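Local coordinates for protein cytochrome c2 (Rhodobacter sphaeroides, PDB 1CXC) that carries electrons through a covalently bound heme c, serving as donor to the oxidized bacteriochlorophyll in the photophosphorylation pathway of purple bacteria, at residues V44-T47 / A48-A52; K55-G58 / E59-E63; K62-A66 / K67-W71. All coordinates share one frame; numbering follows the deposited sequence.

Contact 1: residues V44-T47 / A48-A52. With HEC (heme c), chain B.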
loop_
_atom_site.group_PDB
_atom_site.type_symbol
_atom_site.label_atom_id
_atom_site.label_comp_id
_atom_site.label_asym_id
_atom_site.label_seq_id
_atom_site.Cartn_x
_atom_site.Cartn_y
_atom_site.Cartn_z
ATOM N N VAL A 44 -5.365 5.391 -2.383
ATOM C CA VAL A 44 -6.694 4.976 -2.802
ATOM C C VAL A 44 -6.994 5.313 -4.250
ATOM O O VAL A 44 -7.027 6.475 -4.631
ATOM C CB VAL A 44 -7.754 5.576 -1.862
ATOM C CG1 VAL A 44 -9.142 5.153 -2.322
ATOM C CG2 VAL A 44 -7.534 5.083 -0.434
ATOM N N GLY A 45 -7.117 4.285 -5.103
ATOM C CA GLY A 45 -7.377 4.524 -6.507
ATOM C C GLY A 45 -6.133 4.905 -7.289
ATOM O O GLY A 45 -6.168 5.004 -8.509
ATOM N N ARG A 46 -4.945 4.768 -6.714
ATOM C CA ARG A 46 -3.746 5.117 -7.437
ATOM C C ARG A 46 -3.200 3.933 -8.227
ATOM O O ARG A 46 -3.172 2.783 -7.770
ATOM C CB ARG A 46 -2.708 5.587 -6.410
ATOM C CG ARG A 46 -1.415 6.222 -6.923
ATOM C CD ARG A 46 -0.264 5.852 -5.969
ATOM N NE ARG A 46 -0.112 6.814 -4.920
ATOM C CZ ARG A 46 0.409 6.528 -3.718
ATOM N NH1 ARG A 46 1.358 5.616 -3.513
ATOM N NH2 ARG A 46 0.419 7.547 -2.904
ATOM N N THR A 47 -2.676 4.217 -9.430
ATOM C CA THR A 47 -2.067 3.175 -10.243
ATOM C C THR A 47 -0.810 2.711 -9.554
ATOM O O THR A 47 -0.010 3.527 -9.070
ATOM C CB THR A 47 -1.672 3.702 -11.609
ATOM O OG1 THR A 47 -2.887 4.147 -12.159
ATOM C CG2 THR A 47 -1.037 2.621 -12.476
ATOM N N ALA A 48 -0.657 1.404 -9.453
ATOM C CA ALA A 48 0.484 0.843 -8.767
ATOM C C ALA A 48 1.809 1.222 -9.401
ATOM O O ALA A 48 1.908 1.349 -10.621
ATOM C CB ALA A 48 0.345 -0.676 -8.778
ATOM N N GLY A 49 2.834 1.541 -8.592
ATOM C CA GLY A 49 4.136 1.860 -9.156
ATOM C C GLY A 49 4.189 3.231 -9.779
ATOM O O GLY A 49 5.121 3.515 -10.508
ATOM N N THR A 50 3.460 4.191 -9.242
ATOM C CA THR A 50 3.484 5.500 -9.855
ATOM C C THR A 50 3.711 6.669 -8.900
ATOM O O THR A 50 3.645 7.804 -9.352
ATOM C CB THR A 50 2.211 5.773 -10.704
ATOM O OG1 THR A 50 1.125 5.868 -9.820
ATOM C CG2 THR A 50 1.926 4.697 -11.741
ATOM N N GLN A 51 3.883 6.482 -7.576
ATOM C CA GLN A 51 4.113 7.657 -6.722
ATOM C C GLN A 51 5.291 8.440 -7.294
ATOM O O GLN A 51 6.375 7.884 -7.476
ATOM C CB GLN A 51 4.389 7.191 -5.290
ATOM C CG GLN A 51 4.878 8.274 -4.336
ATOM C CD GLN A 51 3.763 9.206 -3.927
ATOM O OE1 GLN A 51 2.592 8.954 -4.252
ATOM N NE2 GLN A 51 4.084 10.334 -3.283
ATOM N N ALA A 52 5.117 9.731 -7.615
ATOM C CA ALA A 52 6.178 10.470 -8.294
ATOM C C ALA A 52 7.522 10.636 -7.587
ATOM O O ALA A 52 8.590 10.544 -8.204
ATOM C CB ALA A 52 5.683 11.864 -8.662
HETATM FE FE HEC B . 4.611 -1.535 1.891
HETATM C CHA HEC B . 4.781 -0.818 -1.411
HETATM C CHB HEC B . 1.239 -1.060 1.845
HETATM C CHC HEC B . 4.433 -2.442 5.192
HETATM C CHD HEC B . 8.025 -1.715 2.052
HETATM N NA HEC B . 3.276 -1.079 0.508
HETATM C C1A HEC B . 3.523 -0.824 -0.832
HETATM C C2A HEC B . 2.286 -0.554 -1.544
HETATM C C3A HEC B . 1.283 -0.649 -0.641
HETATM C C4A HEC B . 1.913 -0.941 0.636
HETATM C CMA HEC B . -0.204 -0.573 -0.954
HETATM C CAA HEC B . 2.132 -0.148 -3.003
HETATM C CBA HEC B . 1.958 1.359 -3.115
HETATM C CGA HEC B . 2.152 1.949 -4.502
HETATM O O1A HEC B . 2.740 3.005 -4.599
HETATM O O2A HEC B . 1.885 1.252 -5.476
HETATM N NB HEC B . 3.161 -1.730 3.212
HETATM C C1B HEC B . 1.821 -1.410 3.045
HETATM C C2B HEC B . 1.085 -1.578 4.286
HETATM C C3B HEC B . 1.958 -2.048 5.231
HETATM C C4B HEC B . 3.247 -2.122 4.553
HETATM C CMB HEC B . -0.408 -1.285 4.481
HETATM C CAB HEC B . 1.641 -2.448 6.561
HETATM C CBB HEC B . 0.749 -3.581 6.851
HETATM N NC HEC B . 5.938 -2.019 3.291
HETATM C C1C HEC B . 5.682 -2.384 4.609
HETATM C C2C HEC B . 6.916 -2.564 5.346
HETATM C C3C HEC B . 7.925 -2.361 4.467
HETATM C C4C HEC B . 7.313 -2.010 3.201
HETATM C CMC HEC B . 7.042 -2.720 6.855
HETATM C CAC HEC B . 9.289 -2.425 4.731
HETATM C CBC HEC B . 9.931 -3.607 5.286
HETATM N ND HEC B . 6.072 -1.298 0.615
HETATM C C1D HEC B . 7.445 -1.395 0.835
HETATM C C2D HEC B . 8.187 -1.218 -0.394
HETATM C C3D HEC B . 7.280 -1.036 -1.379
HETATM C C4D HEC B . 5.975 -1.056 -0.746
HETATM C CMD HEC B . 9.704 -1.271 -0.563
HETATM C CAD HEC B . 7.557 -1.120 -2.873
HETATM C CBD HEC B . 7.132 -2.474 -3.438
HETATM C CGD HEC B . 7.826 -2.869 -4.750
HETATM O O1D HEC B . 7.733 -4.027 -5.130
HETATM O O2D HEC B . 8.136 -1.988 -5.535
#

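Contact 2: residues K55-G58 / E59-E63. With HEC (heme c), chain B.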
loop_
_atom_site.group_PDB
_atom_site.type_symbol
_atom_site.label_atom_id
_atom_site.label_comp_id
_atom_site.label_asym_id
_atom_site.label_seq_id
_atom_site.Cartn_x
_atom_site.Cartn_y
_atom_site.Cartn_z
ATOM N N LYS A 55 11.623 6.500 -5.768
ATOM C CA LYS A 55 12.446 5.949 -6.819
ATOM C C LYS A 55 12.824 4.492 -6.589
ATOM O O LYS A 55 13.362 3.869 -7.502
ATOM C CB LYS A 55 13.711 6.792 -6.973
ATOM C CG LYS A 55 13.420 8.255 -7.290
ATOM C CD LYS A 55 12.762 8.412 -8.660
ATOM C CE LYS A 55 12.458 9.882 -8.939
ATOM N NZ LYS A 55 11.472 10.023 -9.995
ATOM N N GLY A 56 12.180 3.817 -5.634
ATOM C CA GLY A 56 12.569 2.437 -5.378
ATOM C C GLY A 56 11.590 1.339 -5.794
ATOM O O GLY A 56 11.672 0.211 -5.285
ATOM N N TYR A 57 10.720 1.546 -6.792
ATOM C CA TYR A 57 9.820 0.454 -7.158
ATOM C C TYR A 57 10.537 -0.677 -7.880
ATOM O O TYR A 57 11.496 -0.457 -8.630
ATOM C CB TYR A 57 8.698 0.930 -8.074
ATOM C CG TYR A 57 7.654 1.776 -7.390
ATOM C CD1 TYR A 57 6.804 1.231 -6.438
ATOM C CD2 TYR A 57 7.530 3.092 -7.779
ATOM C CE1 TYR A 57 5.818 2.042 -5.894
ATOM C CE2 TYR A 57 6.551 3.895 -7.243
ATOM C CZ TYR A 57 5.699 3.357 -6.315
ATOM O OH TYR A 57 4.656 4.123 -5.889
ATOM N N GLY A 58 10.076 -1.908 -7.678
ATOM C CA GLY A 58 10.657 -3.036 -8.362
ATOM C C GLY A 58 10.004 -3.165 -9.737
ATOM O O GLY A 58 8.948 -2.586 -10.018
ATOM N N GLU A 59 10.549 -4.010 -10.604
ATOM C CA GLU A 59 9.981 -4.143 -11.929
ATOM C C GLU A 59 8.664 -4.894 -11.914
ATOM O O GLU A 59 7.741 -4.550 -12.649
ATOM C CB GLU A 59 10.989 -4.810 -12.851
ATOM C CG GLU A 59 12.334 -4.090 -12.839
ATOM C CD GLU A 59 12.236 -2.566 -12.927
ATOM O OE1 GLU A 59 11.492 -2.071 -13.772
ATOM O OE2 GLU A 59 13.006 -1.874 -12.254
ATOM N N GLY A 60 8.420 -5.722 -10.901
ATOM C CA GLY A 60 7.139 -6.413 -10.861
ATOM C C GLY A 60 5.991 -5.434 -10.573
ATOM O O GLY A 60 4.897 -5.556 -11.132
ATOM N N MET A 61 6.212 -4.454 -9.666
ATOM C CA MET A 61 5.188 -3.484 -9.311
ATOM C C MET A 61 4.946 -2.532 -10.463
ATOM O O MET A 61 3.840 -2.051 -10.673
ATOM C CB MET A 61 5.644 -2.711 -8.068
ATOM C CG MET A 61 4.620 -1.695 -7.591
ATOM S SD MET A 61 3.183 -2.471 -6.847
ATOM C CE MET A 61 3.796 -2.734 -5.207
ATOM N N LYS A 62 6.002 -2.110 -11.143
ATOM C CA LYS A 62 5.812 -1.215 -12.266
ATOM C C LYS A 62 4.990 -1.913 -13.350
ATOM O O LYS A 62 4.043 -1.354 -13.916
ATOM C CB LYS A 62 7.167 -0.811 -12.812
ATOM C CG LYS A 62 7.851 0.290 -12.015
ATOM C CD LYS A 62 9.270 0.496 -12.549
ATOM C CE LYS A 62 10.081 1.338 -11.574
ATOM N NZ LYS A 62 11.441 1.563 -12.040
ATOM N N GLU A 63 5.304 -3.183 -13.598
ATOM C CA GLU A 63 4.600 -3.981 -14.571
ATOM C C GLU A 63 3.110 -4.066 -14.248
ATOM O O GLU A 63 2.274 -4.155 -15.150
ATOM C CB GLU A 63 5.204 -5.363 -14.519
ATOM C CG GLU A 63 4.831 -6.222 -15.708
ATOM C CD GLU A 63 5.373 -7.646 -15.626
ATOM O OE1 GLU A 63 6.473 -7.845 -15.099
ATOM O OE2 GLU A 63 4.740 -8.532 -16.200
HETATM FE FE HEC B . 4.611 -1.535 1.891
HETATM C CHA HEC B . 4.781 -0.818 -1.411
HETATM C CHB HEC B . 1.239 -1.060 1.845
HETATM C CHC HEC B . 4.433 -2.442 5.192
HETATM C CHD HEC B . 8.025 -1.715 2.052
HETATM N NA HEC B . 3.276 -1.079 0.508
HETATM C C1A HEC B . 3.523 -0.824 -0.832
HETATM C C2A HEC B . 2.286 -0.554 -1.544
HETATM C C3A HEC B . 1.283 -0.649 -0.641
HETATM C C4A HEC B . 1.913 -0.941 0.636
HETATM C CMA HEC B . -0.204 -0.573 -0.954
HETATM C CAA HEC B . 2.132 -0.148 -3.003
HETATM C CBA HEC B . 1.958 1.359 -3.115
HETATM C CGA HEC B . 2.152 1.949 -4.502
HETATM O O1A HEC B . 2.740 3.005 -4.599
HETATM O O2A HEC B . 1.885 1.252 -5.476
HETATM N NB HEC B . 3.161 -1.730 3.212
HETATM C C1B HEC B . 1.821 -1.410 3.045
HETATM C C2B HEC B . 1.085 -1.578 4.286
HETATM C C3B HEC B . 1.958 -2.048 5.231
HETATM C C4B HEC B . 3.247 -2.122 4.553
HETATM C CMB HEC B . -0.408 -1.285 4.481
HETATM C CAB HEC B . 1.641 -2.448 6.561
HETATM C CBB HEC B . 0.749 -3.581 6.851
HETATM N NC HEC B . 5.938 -2.019 3.291
HETATM C C1C HEC B . 5.682 -2.384 4.609
HETATM C C2C HEC B . 6.916 -2.564 5.346
HETATM C C3C HEC B . 7.925 -2.361 4.467
HETATM C C4C HEC B . 7.313 -2.010 3.201
HETATM C CMC HEC B . 7.042 -2.720 6.855
HETATM C CAC HEC B . 9.289 -2.425 4.731
HETATM C CBC HEC B . 9.931 -3.607 5.286
HETATM N ND HEC B . 6.072 -1.298 0.615
HETATM C C1D HEC B . 7.445 -1.395 0.835
HETATM C C2D HEC B . 8.187 -1.218 -0.394
HETATM C C3D HEC B . 7.280 -1.036 -1.379
HETATM C C4D HEC B . 5.975 -1.056 -0.746
HETATM C CMD HEC B . 9.704 -1.271 -0.563
HETATM C CAD HEC B . 7.557 -1.120 -2.873
HETATM C CBD HEC B . 7.132 -2.474 -3.438
HETATM C CGD HEC B . 7.826 -2.869 -4.750
HETATM O O1D HEC B . 7.733 -4.027 -5.130
HETATM O O2D HEC B . 8.136 -1.988 -5.535
#

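Contact 3: residues K62-A66 / K67-W71. With HEC (heme c), chain B.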
loop_
_atom_site.group_PDB
_atom_site.type_symbol
_atom_site.label_atom_id
_atom_site.label_comp_id
_atom_site.label_asym_id
_atom_site.label_seq_id
_atom_site.Cartn_x
_atom_site.Cartn_y
_atom_site.Cartn_z
ATOM N N LYS A 62 6.002 -2.110 -11.143
ATOM C CA LYS A 62 5.812 -1.215 -12.266
ATOM C C LYS A 62 4.990 -1.913 -13.350
ATOM O O LYS A 62 4.043 -1.354 -13.916
ATOM C CB LYS A 62 7.167 -0.811 -12.812
ATOM C CG LYS A 62 7.851 0.290 -12.015
ATOM C CD LYS A 62 9.270 0.496 -12.549
ATOM C CE LYS A 62 10.081 1.338 -11.574
ATOM N NZ LYS A 62 11.441 1.563 -12.040
ATOM N N GLU A 63 5.304 -3.183 -13.598
ATOM C CA GLU A 63 4.600 -3.981 -14.571
ATOM C C GLU A 63 3.110 -4.066 -14.248
ATOM O O GLU A 63 2.274 -4.155 -15.150
ATOM C CB GLU A 63 5.204 -5.363 -14.519
ATOM C CG GLU A 63 4.831 -6.222 -15.708
ATOM C CD GLU A 63 5.373 -7.646 -15.626
ATOM O OE1 GLU A 63 6.473 -7.845 -15.099
ATOM O OE2 GLU A 63 4.740 -8.532 -16.200
ATOM N N ALA A 64 2.789 -4.463 -13.016
ATOM C CA ALA A 64 1.402 -4.558 -12.615
ATOM C C ALA A 64 0.650 -3.261 -12.867
ATOM O O ALA A 64 -0.548 -3.281 -13.136
ATOM C CB ALA A 64 1.333 -4.862 -11.125
ATOM N N GLY A 65 1.232 -2.124 -12.493
ATOM C CA GLY A 65 0.576 -0.856 -12.740
ATOM C C GLY A 65 0.349 -0.679 -14.243
ATOM O O GLY A 65 -0.653 -0.073 -14.643
ATOM N N ALA A 66 1.380 -0.947 -15.070
ATOM C CA ALA A 66 1.204 -0.839 -16.534
ATOM C C ALA A 66 0.044 -1.702 -17.015
ATOM O O ALA A 66 -0.650 -1.348 -17.959
ATOM C CB ALA A 66 2.433 -1.326 -17.285
ATOM N N LYS A 67 -0.139 -2.866 -16.403
ATOM C CA LYS A 67 -1.231 -3.747 -16.737
ATOM C C LYS A 67 -2.546 -3.075 -16.404
ATOM O O LYS A 67 -3.586 -3.702 -16.517
ATOM C CB LYS A 67 -1.139 -5.028 -15.918
ATOM C CG LYS A 67 -0.856 -6.280 -16.728
ATOM C CD LYS A 67 0.544 -6.810 -16.447
ATOM C CE LYS A 67 1.366 -6.864 -17.731
ATOM N NZ LYS A 67 2.179 -5.666 -17.899
ATOM N N GLY A 68 -2.513 -2.095 -15.518
ATOM C CA GLY A 68 -3.741 -1.416 -15.174
ATOM C C GLY A 68 -4.163 -1.595 -13.720
ATOM O O GLY A 68 -5.177 -1.034 -13.326
ATOM N N LEU A 69 -3.275 -2.064 -12.838
ATOM C CA LEU A 69 -3.665 -2.226 -11.439
ATOM C C LEU A 69 -3.721 -0.920 -10.651
ATOM O O LEU A 69 -2.839 -0.076 -10.777
ATOM C CB LEU A 69 -2.702 -3.147 -10.722
ATOM C CG LEU A 69 -2.752 -3.105 -9.186
ATOM C CD1 LEU A 69 -4.080 -3.647 -8.695
ATOM C CD2 LEU A 69 -1.585 -3.875 -8.576
ATOM N N ALA A 70 -4.897 -0.561 -10.164
ATOM C CA ALA A 70 -5.076 0.636 -9.349
ATOM C C ALA A 70 -5.539 0.117 -7.984
ATOM O O ALA A 70 -6.404 -0.746 -7.899
ATOM C CB ALA A 70 -6.164 1.486 -9.970
ATOM N N TRP A 71 -5.096 0.684 -6.870
ATOM C CA TRP A 71 -5.438 0.087 -5.589
ATOM C C TRP A 71 -6.863 0.197 -5.094
ATOM O O TRP A 71 -7.461 1.286 -5.113
ATOM C CB TRP A 71 -4.484 0.638 -4.520
ATOM C CG TRP A 71 -3.049 0.188 -4.760
ATOM C CD1 TRP A 71 -2.102 1.083 -5.183
ATOM C CD2 TRP A 71 -2.577 -1.096 -4.667
ATOM N NE1 TRP A 71 -1.031 0.346 -5.358
ATOM C CE2 TRP A 71 -1.256 -0.936 -5.055
ATOM C CE3 TRP A 71 -3.088 -2.356 -4.358
ATOM C CZ2 TRP A 71 -0.403 -2.008 -5.125
ATOM C CZ3 TRP A 71 -2.235 -3.445 -4.434
ATOM C CH2 TRP A 71 -0.905 -3.264 -4.805
HETATM FE FE HEC B . 4.611 -1.535 1.891
HETATM C CHA HEC B . 4.781 -0.818 -1.411
HETATM C CHB HEC B . 1.239 -1.060 1.845
HETATM C CHC HEC B . 4.433 -2.442 5.192
HETATM C CHD HEC B . 8.025 -1.715 2.052
HETATM N NA HEC B . 3.276 -1.079 0.508
HETATM C C1A HEC B . 3.523 -0.824 -0.832
HETATM C C2A HEC B . 2.286 -0.554 -1.544
HETATM C C3A HEC B . 1.283 -0.649 -0.641
HETATM C C4A HEC B . 1.913 -0.941 0.636
HETATM C CMA HEC B . -0.204 -0.573 -0.954
HETATM C CAA HEC B . 2.132 -0.148 -3.003
HETATM C CBA HEC B . 1.958 1.359 -3.115
HETATM C CGA HEC B . 2.152 1.949 -4.502
HETATM O O1A HEC B . 2.740 3.005 -4.599
HETATM O O2A HEC B . 1.885 1.252 -5.476
HETATM N NB HEC B . 3.161 -1.730 3.212
HETATM C C1B HEC B . 1.821 -1.410 3.045
HETATM C C2B HEC B . 1.085 -1.578 4.286
HETATM C C3B HEC B . 1.958 -2.048 5.231
HETATM C C4B HEC B . 3.247 -2.122 4.553
HETATM C CMB HEC B . -0.408 -1.285 4.481
HETATM C CAB HEC B . 1.641 -2.448 6.561
HETATM C CBB HEC B . 0.749 -3.581 6.851
HETATM N NC HEC B . 5.938 -2.019 3.291
HETATM C C1C HEC B . 5.682 -2.384 4.609
HETATM C C2C HEC B . 6.916 -2.564 5.346
HETATM C C3C HEC B . 7.925 -2.361 4.467
HETATM C C4C HEC B . 7.313 -2.010 3.201
HETATM C CMC HEC B . 7.042 -2.720 6.855
HETATM C CAC HEC B . 9.289 -2.425 4.731
HETATM C CBC HEC B . 9.931 -3.607 5.286
HETATM N ND HEC B . 6.072 -1.298 0.615
HETATM C C1D HEC B . 7.445 -1.395 0.835
HETATM C C2D HEC B . 8.187 -1.218 -0.394
HETATM C C3D HEC B . 7.280 -1.036 -1.379
HETATM C C4D HEC B . 5.975 -1.056 -0.746
HETATM C CMD HEC B . 9.704 -1.271 -0.563
HETATM C CAD HEC B . 7.557 -1.120 -2.873
HETATM C CBD HEC B . 7.132 -2.474 -3.438
HETATM C CGD HEC B . 7.826 -2.869 -4.750
HETATM O O1D HEC B . 7.733 -4.027 -5.130
HETATM O O2D HEC B . 8.136 -1.988 -5.535
#

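Contact 1: residues V44-T47 / A48-A52
With chi1 at -171°, R46 sends CG away from its own backbone N, and bends at chi2 and chi3 then carry the chain past T50 OG1 and set the guanidinium against Q51 OE1. In T50, chi1 of 68° sets OG1 between its backbone N and carbonyl carbon, where it donates to T47 O at 2.7 Å. That bond links the two ends of the type II turn T47-T50, whose third position is held by G49 at positive phi. The methyls T47 CG2 and T50 CG2 meet on the same turn at 3.7 Å. Q51 OE1 sits over one face of the R46 guanidinium, off toward its rim and 2.9 Å from NH2, too badly angled for a hydrogen bond; NH2 instead bonds N39 O, and Q51 NE2 bonds D53. At the guanidinium edge, in plane, NH1 donates a hydrogen bond to heme O1A at 3.1 Å. G49 N donates to the other oxygen of that propionate, O2A, at 3.3 Å. Arginine and turn thus hold both oxygens of one carboxylate, whose negative charge they would be expected to stabilise. The turn lies in the long loop between strand 28-30 and helix 59-66, while V44, just before it, packs on W114 and Q118 of helix 107-120.

Contact 2: residues K55-G58 / E59-E63
G58 occupies the N-cap of helix 59-66, and its carbonyl O opens the helical ladder by accepting from K62 N at 3.2 Å, nearly straight at 165° and in the carbonyl plane, with a weak second bond from M61 N. The peptide N of the same glycine faces the heme and donates to propionate oxygen O2D at 2.9 Å, so this one residue serves both the helix start and the cofactor. Y57, just before it, lays its ring within reach of both propionates. O2D lies at the ring's edge, in plane, near CD1, while the hydroxyl donates to O1A of the other propionate at 2.6 Å; the same hydroxyl oxygen accepts from Q51 N. The M61 side chain leaves the helix with chi1 of -178°, which swings CG opposite the backbone N and against Y57 CD1 at 3.8 Å. Bends at chi2 and chi3 then turn the thioether past the ring, until CE lies 3.8 Å from both CAA and CBD, the first carbon of one propionate arm and the second of the other. On the outer side, K62 runs out extended, its CE passing Y57 CB at 3.8 Å, toward a long, weak ion pair with E59. Tyrosine, glycine and methionine together wall the propionate end of the heme pocket. F54 meets the Y57 ring edge-to-face, and P38, earlier in the same long loop, packs on it. M61 touches A48 of the loop before helix 59-66 and W71 of the loop after it, so its side chain sits between the two.

Contact 3: residues K62-A66 / K67-W71
L69 and the heme sandwich the indole of W71: CD2 of L69 lies 3.9 Å above one face, offset toward the rim, and the heme methyl CMA stands over the centre of the opposite face at 4.3 Å. From the indole, NE1 donates to propionate oxygen O2A at 3.1 Å, with an angle of 155° at the hydrogen. Y79 meets the same indole with the ring planes at about 45°. The L69 branch that reaches the tryptophan, CD2, also touches A64 CB at 4.0 Å, bridging the last turn of helix 59-66 and the indole. F86 and Y90 of helix 83-91 close on L69 as well. The helix itself finishes in a Schellman motif. G68, at positive phi, reverses the chain so that L69 N bonds A64 O at 3.0 Å, while G68 N bonds G65 O from above its carbonyl plane and A64 O weakly. K67 N keeps the ordinary helical bond to E63 O, and the lysine side chain, bent at chi2, chi3 and chi4, folds back so that NZ also donates to that oxygen at 3.1 Å. The two donors approach from opposite faces of the carbonyl plane. Alongside, E63 points the same way as K67, its carboxylate OE2 4.2 Å from NZ, too far to count as a salt bridge. A lysine ammonium folded over a helix C-terminus should offset the partial negative charge gathered there, with the nearby glutamate probably adding to the attraction. At the far end of the segment, the indole N-H would likewise be expected to favour the ionised form of the propionate whose oxygen it holds.

In the fold
From the N terminus the chain first reaches contact 1, whose turn closes within the loop after strand 28-30. Contact 2 follows in series as that loop enters helix 59-66, and contact 3 begins on the same helix, sharing K62 and E63, and carries the chain out of it toward helix 73-81. None nests within another, but the last returns to the first: A48 N hydrogen-bonds L69 O and W71 N hydrogen-bonds R46 O, each at 3.0 Å, pairing residues 46-48 with 69-71. Contacts 1 and 2 join where G49 packs against Y57. All three converge on the heme, bonding its propionates from successive parts of the chain between 44 and 71.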